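Local coordinates for protein Alp7A (Bacillus subtilis, PDB 5EC0) that probably binds and hydrolyses nucleotide as an actin-like filament-forming protein that segregates plasmids, and is held here with ADP, at residues Q126-I131 / L363-G368; I179-A184 / F210-G215. All blocks are in the same frame, centred on the assembly; numbering follows the deposited sequence.

In the fold
Strands 2-10 to 65-71 come first; strand 119-129 then supplies the first half of contact 1, and, after strand 153-159, the chain runs parallel to it along strand 166-179 into the loop 179-184. This loop meets 210-215, the end of strand 207-213 and the glycine turn beside ADP, closing the short loop of contact 2. Only much later does the chain return as the C-terminal helix 364-386, whose first turn meets Met-128 and closes contact 1, so the closure of contact 2 falls within the wider one. The two meet at Asn-365, which hydrogen-bonds both Ser-181 and Asp-212. They tie the sheets of strands 119-129 and 207-213 to the C-terminal helix beside the nucleotide site.

Contact 1: Q126-I131 / L363-G368; sequences QTMLPI and LLNLYG
Met-128 and Asn-365 make a small buried packing contact between the end of strand 119-129 and the first turn of the C-terminal helix, near the centre of the actin-like fold. The two backbones stand well apart, with 8.8 Å from Met-128 CA to Asn-365 CA, and the thioether spans the gap. Its CG sits between the backbone N and the carbonyl carbon (chi1 39°), and beyond CG the chain is extended, which carries the methyl out to the helix. There Met-128 CE lies 3.6 Å from Asn-365 CB, with Met-128 SD slightly farther from the same carbon at 3.9 Å. The methyl, Met-128 CE, also comes to 4.0 Å from Leu-366 N, resting against the helix backbone too. No hydrogen bond joins the segments, and just 113 Å² is buried. Of the asparagine side chain the methionine meets CB, which leaves the amide to other partners: OD1 accepts from Ser-181 N and ND2 is bonded to Asp-212 OD2. The side chain of Asn-365 is about 4 Å from a bound magnesium ion and about 6 Å from ADP, so the methionine packs behind a polar group at the border of the nucleotide site. Strand 119-129 is paired with strand 2-10 along one edge and with strand 166-179 along the other; Met-128 also touches Asp-9 of strand 2-10, Glu-180 and Val-183 of the loop after strand 166-179, and Leu-369 one turn farther along the helix, while Leu-366 packs on Met-16 and Leu-18 of strand 14-19.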
ATOM      1  N   GLN A 126       4.225   8.233   9.993  1.00 23.20           N
ATOM      2  CA  GLN A 126       4.762   8.427   8.672  1.00 25.85           C
ATOM      3  C   GLN A 126       3.826   7.805   7.641  1.00 24.46           C
ATOM      4  O   GLN A 126       3.325   6.676   7.810  1.00 19.90           O
ATOM      5  CB  GLN A 126       6.170   7.824   8.596  1.00 32.79           C
ATOM      6  CG  GLN A 126       7.074   8.464   7.607  1.00 36.35           C
ATOM      7  CD  GLN A 126       8.478   7.883   7.621  1.00 33.71           C
ATOM      8  OE1 GLN A 126       9.421   8.542   7.186  1.00 33.41           O
ATOM      9  NE2 GLN A 126       8.622   6.640   8.100  1.00 21.26           N
ATOM     10  N   THR A 127       3.563   8.563   6.590  1.00 21.03           N
ATOM     11  CA  THR A 127       2.837   8.041   5.444  1.00 20.45           C
ATOM     12  C   THR A 127       3.508   8.590   4.175  1.00 24.56           C
ATOM     13  O   THR A 127       4.700   8.956   4.199  1.00 22.07           O
ATOM     14  CB  THR A 127       1.312   8.375   5.519  1.00 20.29           C
ATOM     15  OG1 THR A 127       0.627   7.720   4.449  1.00 22.17           O
ATOM     16  CG2 THR A 127       1.029   9.895   5.476  1.00 20.35           C
ATOM     17  N   MET A 128       2.783   8.622   3.064  1.00 26.64           N
ATOM     18  CA  MET A 128       3.376   9.056   1.801  1.00 28.48           C
ATOM     19  C   MET A 128       2.272   9.455   0.828  1.00 28.70           C
ATOM     20  O   MET A 128       1.098   9.215   1.098  1.00 32.69           O
ATOM     21  CB  MET A 128       4.269   7.947   1.207  1.00 27.16           C
ATOM     22  CG  MET A 128       3.696   6.555   1.385  1.00 32.18           C
ATOM     23  SD  MET A 128       4.774   5.170   0.947  1.00 31.29           S
ATOM     24  CE  MET A 128       3.802   3.822   1.594  1.00 48.19           C
ATOM     25  N   LEU A 129       2.649  10.077  -0.287  1.00 26.31           N
ATOM     26  CA  LEU A 129       1.687  10.468  -1.326  1.00 26.67           C
ATOM     27  C   LEU A 129       2.039   9.861  -2.686  1.00 28.13           C
ATOM     28  O   LEU A 129       3.214   9.760  -3.036  1.00 37.97           O
ATOM     29  CB  LEU A 129       1.622  11.989  -1.464  1.00 24.67           C
ATOM     30  CG  LEU A 129       0.873  12.755  -0.376  1.00 29.58           C
ATOM     31  CD1 LEU A 129       0.866  14.226  -0.729  1.00 23.94           C
ATOM     32  CD2 LEU A 129      -0.541  12.211  -0.240  1.00 24.85           C
ATOM     33  N   PRO A 130       1.020   9.483  -3.463  1.00 25.44           N
ATOM     34  CA  PRO A 130       1.238   8.943  -4.817  1.00 29.89           C
ATOM     35  C   PRO A 130       1.762  10.001  -5.794  1.00 27.96           C
ATOM     36  O   PRO A 130       1.427  11.182  -5.684  1.00 28.48           O
ATOM     37  CB  PRO A 130      -0.156   8.448  -5.239  1.00 25.59           C
ATOM     38  CG  PRO A 130      -1.135   9.298  -4.441  1.00 24.25           C
ATOM     39  CD  PRO A 130      -0.414   9.607  -3.121  1.00 26.98           C
ATOM     40  N   ILE A 131       2.577   9.566  -6.748  1.00 26.44           N
ATOM     41  CA  ILE A 131       3.189  10.476  -7.704  1.00 22.60           C
ATOM     42  C   ILE A 131       2.146  11.187  -8.558  1.00 26.50           C
ATOM     43  O   ILE A 131       2.317  12.364  -8.904  1.00 33.03           O
ATOM     44  CB  ILE A 131       4.226   9.726  -8.583  1.00 29.37           C
ATOM     45  CG1 ILE A 131       5.403   9.298  -7.709  1.00 20.97           C
ATOM     46  CG2 ILE A 131       4.738  10.597  -9.746  1.00 29.37           C
ATOM     47  CD1 ILE A 131       6.358   8.357  -8.387  1.00 22.51           C
ATOM     48  N   LEU A 363       4.822  -4.936  -0.396  1.00 28.91           N
ATOM     49  CA  LEU A 363       5.046  -4.177   0.830  1.00 23.77           C
ATOM     50  C   LEU A 363       6.253  -3.242   0.778  1.00 23.95           C
ATOM     51  O   LEU A 363       6.586  -2.619   1.789  1.00 27.19           O
ATOM     52  CB  LEU A 363       5.204  -5.125   2.013  1.00 25.34           C
ATOM     53  CG  LEU A 363       4.006  -6.021   2.357  1.00 34.53           C
ATOM     54  CD1 LEU A 363       4.206  -6.721   3.714  1.00 29.09           C
ATOM     55  CD2 LEU A 363       2.708  -5.246   2.331  1.00 27.84           C
ATOM     56  N   LEU A 364       6.887  -3.121  -0.390  1.00 24.51           N
ATOM     57  CA  LEU A 364       8.169  -2.402  -0.487  1.00 29.07           C
ATOM     58  C   LEU A 364       8.075  -0.921  -0.058  1.00 24.26           C
ATOM     59  O   LEU A 364       8.945  -0.425   0.676  1.00 18.84           O
ATOM     60  CB  LEU A 364       8.729  -2.498  -1.917  1.00 27.76           C
ATOM     61  CG  LEU A 364      10.252  -2.392  -2.024  1.00 23.70           C
ATOM     62  CD1 LEU A 364      10.914  -3.593  -1.339  1.00 21.24           C
ATOM     63  CD2 LEU A 364      10.724  -2.280  -3.480  1.00 18.59           C
ATOM     64  N   ASN A 365       7.042  -0.213  -0.516  1.00 17.17           N
ATOM     65  CA  ASN A 365       6.844   1.184  -0.096  1.00 24.66           C
ATOM     66  C   ASN A 365       6.764   1.295   1.442  1.00 28.62           C
ATOM     67  O   ASN A 365       7.498   2.084   2.063  1.00 24.55           O
ATOM     68  CB  ASN A 365       5.578   1.776  -0.732  1.00 26.88           C
ATOM     69  CG  ASN A 365       5.796   2.260  -2.170  1.00 29.30           C
ATOM     70  OD1 ASN A 365       6.842   2.813  -2.504  1.00 31.92           O
ATOM     71  ND2 ASN A 365       4.806   2.033  -3.025  1.00 27.76           N
ATOM     72  N   LEU A 366       5.883   0.492   2.041  1.00 24.41           N
ATOM     73  CA  LEU A 366       5.720   0.429   3.498  1.00 22.32           C
ATOM     74  C   LEU A 366       7.044   0.153   4.217  1.00 22.52           C
ATOM     75  O   LEU A 366       7.365   0.775   5.229  1.00 26.66           O
ATOM     76  CB  LEU A 366       4.713  -0.656   3.869  1.00 20.42           C
ATOM     77  CG  LEU A 366       4.310  -0.805   5.330  1.00 21.88           C
ATOM     78  CD1 LEU A 366       3.952   0.531   5.907  1.00 22.29           C
ATOM     79  CD2 LEU A 366       3.109  -1.772   5.444  1.00 23.35           C
ATOM     80  N   TYR A 367       7.795  -0.790   3.667  1.00 22.42           N
ATOM     81  CA  TYR A 367       9.069  -1.207   4.217  1.00 24.85           C
ATOM     82  C   TYR A 367      10.097  -0.088   4.125  1.00 23.49           C
ATOM     83  O   TYR A 367      10.948   0.060   5.002  1.00 23.22           O
ATOM     84  CB  TYR A 367       9.573  -2.460   3.489  1.00 24.91           C
ATOM     85  CG  TYR A 367       8.977  -3.741   4.027  1.00 27.61           C
ATOM     86  CD1 TYR A 367       7.956  -3.708   4.971  1.00 25.11           C
ATOM     87  CD2 TYR A 367       9.456  -4.985   3.618  1.00 22.50           C
ATOM     88  CE1 TYR A 367       7.414  -4.877   5.480  1.00 29.62           C
ATOM     89  CE2 TYR A 367       8.932  -6.158   4.134  1.00 27.91           C
ATOM     90  CZ  TYR A 367       7.910  -6.097   5.060  1.00 28.77           C
ATOM     91  OH  TYR A 367       7.380  -7.257   5.570  1.00 33.16           O
ATOM     92  N   GLY A 368       9.996   0.699   3.061  1.00 23.20           N
ATOM     93  CA  GLY A 368      10.831   1.869   2.889  1.00 21.06           C
ATOM     94  C   GLY A 368      10.523   2.887   3.967  1.00 25.57           C
ATOM     95  O   GLY A 368      11.431   3.487   4.533  1.00 28.73           O
TER

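Contact 2: I179-A184 / F210-G215; sequences IESEVA and FCDLGG. With ADP (adenosine-5'-diphosphate), chain D.
Ser-181 and Asp-212 meet beside the nucleotide pocket, where strand 207-213 runs into the glycine-rich turn that corresponds to the second phosphate-binding loop of actin-family proteins. Ser-181 OG donates to Asp-212 OD2 over 2.8 Å, arriving on the anti side of the carboxylate and 16° out of its plane. Asp-212 CG stands anti to the backbone N (chi1 -170°) and beside the carbonyl carbon, which carries the carboxylate off the strand toward the serine. Ser-181 itself is the middle residue of a classic gamma turn (phi 75°), closed by a weak bond from Glu-182 N to Glu-180 O. Its carbonyl faces the ring edge of Phe-210, with Ser-181 O 3.4 Å from Phe-210 CD2. Ala-184 continues along this edge: its carbonyl carbon lies near the ring plane, and Ala-184 CB is 4.1 Å from Phe-210 CE2. A water bridges the same segments, 2.6 Å from both Glu-180 OE1 and Asp-212 OD2. Farther along, Gly-215 N donates to ADP O3A at 3.2 Å, and Gly-214 CA lies so near that oxygen that a side chain there would clash with it. With an alanine in place of Asp-212, Ser-181 OG and Asn-365 ND2 would probably lose their shared acceptor, the water one of its partners, and the serine would be free to turn. Serine, asparagine and water, all on OD2, probably hold the carboxylate's orientation; the side chain of Asp-212 lies about 4 Å from the bound magnesium ion, a separation consistent with acting through water rather than as a direct ligand.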
ATOM      1  N   ILE A 179       7.448  10.210  -0.494  1.00 24.99           N
ATOM      2  CA  ILE A 179       6.928  10.029  -1.848  1.00 24.49           C
ATOM      3  C   ILE A 179       6.812   8.550  -2.159  1.00 27.69           C
ATOM      4  O   ILE A 179       7.834   7.840  -2.161  1.00 28.60           O
ATOM      5  CB  ILE A 179       7.843  10.691  -2.926  1.00 25.28           C
ATOM      6  CG1 ILE A 179       8.074  12.164  -2.605  1.00 27.75           C
ATOM      7  CG2 ILE A 179       7.227  10.547  -4.328  1.00 24.71           C
ATOM      8  CD1 ILE A 179       9.292  12.757  -3.322  1.00 27.68           C
ATOM      9  N   GLU A 180       5.586   8.090  -2.410  1.00 25.13           N
ATOM     10  CA  GLU A 180       5.353   6.711  -2.869  1.00 30.05           C
ATOM     11  C   GLU A 180       6.261   6.339  -4.044  1.00 26.01           C
ATOM     12  O   GLU A 180       6.615   7.200  -4.856  1.00 30.56           O
ATOM     13  CB  GLU A 180       3.893   6.502  -3.293  1.00 28.01           C
ATOM     14  CG  GLU A 180       2.997   5.964  -2.210  1.00 40.11           C
ATOM     15  CD  GLU A 180       1.567   5.739  -2.682  1.00 38.08           C
ATOM     16  OE1 GLU A 180       1.365   5.078  -3.721  1.00 36.18           O
ATOM     17  OE2 GLU A 180       0.645   6.238  -2.008  1.00 45.36           O
ATOM     18  N   SER A 181       6.623   5.056  -4.110  1.00 20.50           N
ATOM     19  CA  SER A 181       7.459   4.473  -5.169  1.00 22.75           C
ATOM     20  C   SER A 181       8.930   4.859  -5.016  1.00 27.40           C
ATOM     21  O   SER A 181       9.809   3.993  -5.031  1.00 34.61           O
ATOM     22  CB  SER A 181       6.939   4.874  -6.559  1.00 24.28           C
ATOM     23  OG  SER A 181       5.529   4.761  -6.611  1.00 32.83           O
ATOM     24  N   GLU A 182       9.202   6.153  -4.882  1.00 25.42           N
ATOM     25  CA  GLU A 182      10.567   6.597  -4.631  1.00 27.22           C
ATOM     26  C   GLU A 182      11.039   6.101  -3.277  1.00 25.59           C
ATOM     27  O   GLU A 182      12.157   5.593  -3.179  1.00 26.03           O
ATOM     28  CB  GLU A 182      10.685   8.127  -4.716  1.00 23.69           C
ATOM     29  CG  GLU A 182      12.100   8.686  -4.505  1.00 28.29           C
ATOM     30  CD  GLU A 182      12.445   8.907  -3.036  1.00 37.81           C
ATOM     31  OE1 GLU A 182      11.518   9.014  -2.208  1.00 40.86           O
ATOM     32  OE2 GLU A 182      13.646   8.971  -2.701  1.00 41.15           O
ATOM     33  N   VAL A 183      10.206   6.231  -2.237  1.00 24.66           N
ATOM     34  CA  VAL A 183      10.644   5.894  -0.871  1.00 17.01           C
ATOM     35  C   VAL A 183      10.990   4.401  -0.719  1.00 23.81           C
ATOM     36  O   VAL A 183      11.748   4.008   0.169  1.00 24.54           O
ATOM     37  CB  VAL A 183       9.566   6.282   0.209  1.00 24.32           C
ATOM     38  CG1 VAL A 183       8.376   5.330   0.184  1.00 19.97           C
ATOM     39  CG2 VAL A 183      10.180   6.302   1.605  1.00 16.79           C
ATOM     40  N   ALA A 184      10.444   3.575  -1.603  1.00 23.19           N
ATOM     41  CA  ALA A 184      10.691   2.148  -1.552  1.00 23.96           C
ATOM     42  C   ALA A 184      12.167   1.812  -1.736  1.00 25.32           C
ATOM     43  O   ALA A 184      12.596   0.711  -1.397  1.00 25.72           O
ATOM     44  CB  ALA A 184       9.858   1.426  -2.607  1.00 18.93           C
ATOM     45  N   PHE A 210      12.620   2.303 -11.173  1.00 26.17           N
ATOM     46  CA  PHE A 210      11.713   1.710 -10.181  1.00 29.77           C
ATOM     47  C   PHE A 210      10.307   1.683 -10.723  1.00 30.67           C
ATOM     48  O   PHE A 210       9.764   2.738 -11.038  1.00 30.70           O
ATOM     49  CB  PHE A 210      11.730   2.498  -8.881  1.00 29.73           C
ATOM     50  CG  PHE A 210      12.544   1.876  -7.792  1.00 30.41           C
ATOM     51  CD1 PHE A 210      13.741   1.243  -8.071  1.00 36.88           C
ATOM     52  CD2 PHE A 210      12.117   1.949  -6.474  1.00 31.43           C
ATOM     53  CE1 PHE A 210      14.505   0.674  -7.052  1.00 42.35           C
ATOM     54  CE2 PHE A 210      12.856   1.376  -5.453  1.00 37.71           C
ATOM     55  CZ  PHE A 210      14.062   0.739  -5.742  1.00 42.78           C
ATOM     56  N   CYS A 211       9.718   0.492 -10.838  1.00 25.80           N
ATOM     57  CA  CYS A 211       8.367   0.360 -11.391  1.00 22.81           C
ATOM     58  C   CYS A 211       7.355  -0.126 -10.358  1.00 30.43           C
ATOM     59  O   CYS A 211       7.242  -1.327 -10.094  1.00 28.84           O
ATOM     60  CB  CYS A 211       8.371  -0.589 -12.578  1.00 24.99           C
ATOM     61  SG  CYS A 211       9.557  -0.121 -13.833  1.00 37.83           S
ATOM     62  N   ASP A 212       6.636   0.826  -9.773  1.00 30.97           N
ATOM     63  CA  ASP A 212       5.600   0.546  -8.786  1.00 24.23           C
ATOM     64  C   ASP A 212       4.288   0.191  -9.506  1.00 24.01           C
ATOM     65  O   ASP A 212       3.492   1.073  -9.847  1.00 26.93           O
ATOM     66  CB  ASP A 212       5.424   1.762  -7.863  1.00 22.69           C
ATOM     67  CG  ASP A 212       4.532   1.480  -6.658  1.00 19.73           C
ATOM     68  OD1 ASP A 212       3.847   0.430  -6.617  1.00 31.38           O
ATOM     69  OD2 ASP A 212       4.497   2.346  -5.757  1.00 19.90           O
ATOM     70  N   LEU A 213       4.075  -1.098  -9.756  1.00 22.74           N
ATOM     71  CA  LEU A 213       2.901  -1.520 -10.517  1.00 23.99           C
ATOM     72  C   LEU A 213       1.740  -1.830  -9.585  1.00 31.13           C
ATOM     73  O   LEU A 213       1.782  -2.820  -8.854  1.00 26.09           O
ATOM     74  CB  LEU A 213       3.221  -2.754 -11.387  1.00 28.81           C
ATOM     75  CG  LEU A 213       4.514  -2.723 -12.228  1.00 35.92           C
ATOM     76  CD1 LEU A 213       4.794  -4.066 -12.932  1.00 26.65           C
ATOM     77  CD2 LEU A 213       4.509  -1.578 -13.228  1.00 32.62           C
ATOM     78  N   GLY A 214       0.699  -1.002  -9.635  1.00 31.23           N
ATOM     79  CA  GLY A 214      -0.452  -1.167  -8.766  1.00 26.70           C
ATOM     80  C   GLY A 214      -1.740  -1.514  -9.497  1.00 34.02           C
ATOM     81  O   GLY A 214      -1.759  -1.643 -10.721  1.00 37.30           O
ATOM     82  N   GLY A 215      -2.820  -1.665  -8.737  1.00 34.84           N
ATOM     83  CA  GLY A 215      -4.129  -1.976  -9.293  1.00 28.23           C
ATOM     84  C   GLY A 215      -4.677  -0.843 -10.137  1.00 32.26           C
ATOM     85  O   GLY A 215      -5.276  -1.088 -11.178  1.00 39.41           O
TER
HETATM   86  PB  ADP D 403      -3.045  -0.183  -5.479  1.00 58.56           P
HETATM   87  O1B ADP D 403      -2.712   0.445  -4.131  1.00 38.66           O
HETATM   88  O2B ADP D 403      -3.130   0.771  -6.659  1.00 56.80           O
HETATM   89  O3B ADP D 403      -4.195  -1.163  -5.488  1.00 62.29           O
HETATM   90  PA  ADP D 403      -1.147  -2.280  -4.853  1.00 33.43           P
HETATM   91  O1A ADP D 403      -1.816  -2.296  -3.497  1.00 40.40           O
HETATM   92  O2A ADP D 403       0.368  -2.269  -4.955  1.00 24.57           O
HETATM   93  O3A ADP D 403      -1.746  -1.101  -5.793  1.00 54.81           O
HETATM   94  O5' ADP D 403      -1.672  -3.529  -5.698  1.00 44.01           O
HETATM   95  C5' ADP D 403      -2.936  -4.136  -5.463  1.00 39.49           C
HETATM   96  C4' ADP D 403      -2.851  -5.459  -6.194  1.00 31.93           C
HETATM   97  O4' ADP D 403      -2.021  -6.332  -5.434  1.00 33.87           O
HETATM   98  C3' ADP D 403      -4.174  -6.186  -6.341  1.00 34.83           C
HETATM   99  O3' ADP D 403      -4.729  -5.957  -7.636  1.00 41.55           O
HETATM  100  C2' ADP D 403      -3.815  -7.652  -6.190  1.00 38.61           C
HETATM  101  O2' ADP D 403      -3.956  -8.271  -7.469  1.00 31.46           O
HETATM  102  C1' ADP D 403      -2.350  -7.672  -5.772  1.00 35.07           C
HETATM  103  N9  ADP D 403      -2.055  -8.543  -4.611  1.00 33.40           N
HETATM  104  C8  ADP D 403      -1.023  -9.414  -4.594  1.00 37.07           C
HETATM  105  N7  ADP D 403      -0.968 -10.081  -3.420  1.00 38.40           N
HETATM  106  C5  ADP D 403      -1.972  -9.621  -2.658  1.00 32.10           C
HETATM  107  C6  ADP D 403      -2.449  -9.932  -1.296  1.00 39.87           C
HETATM  108  N6  ADP D 403      -1.802 -10.873  -0.555  1.00 49.53           N
HETATM  109  N1  ADP D 403      -3.523  -9.248  -0.842  1.00 34.59           N
HETATM  110  C2  ADP D 403      -4.145  -8.326  -1.611  1.00 34.28           C
HETATM  111  N3  ADP D 403      -3.771  -7.984  -2.869  1.00 27.02           N
HETATM  112  C4  ADP D 403      -2.698  -8.604  -3.440  1.00 27.07           C
HETATM  113  O   HOH W   1       2.111   2.784  -4.802  0.97 19.23           O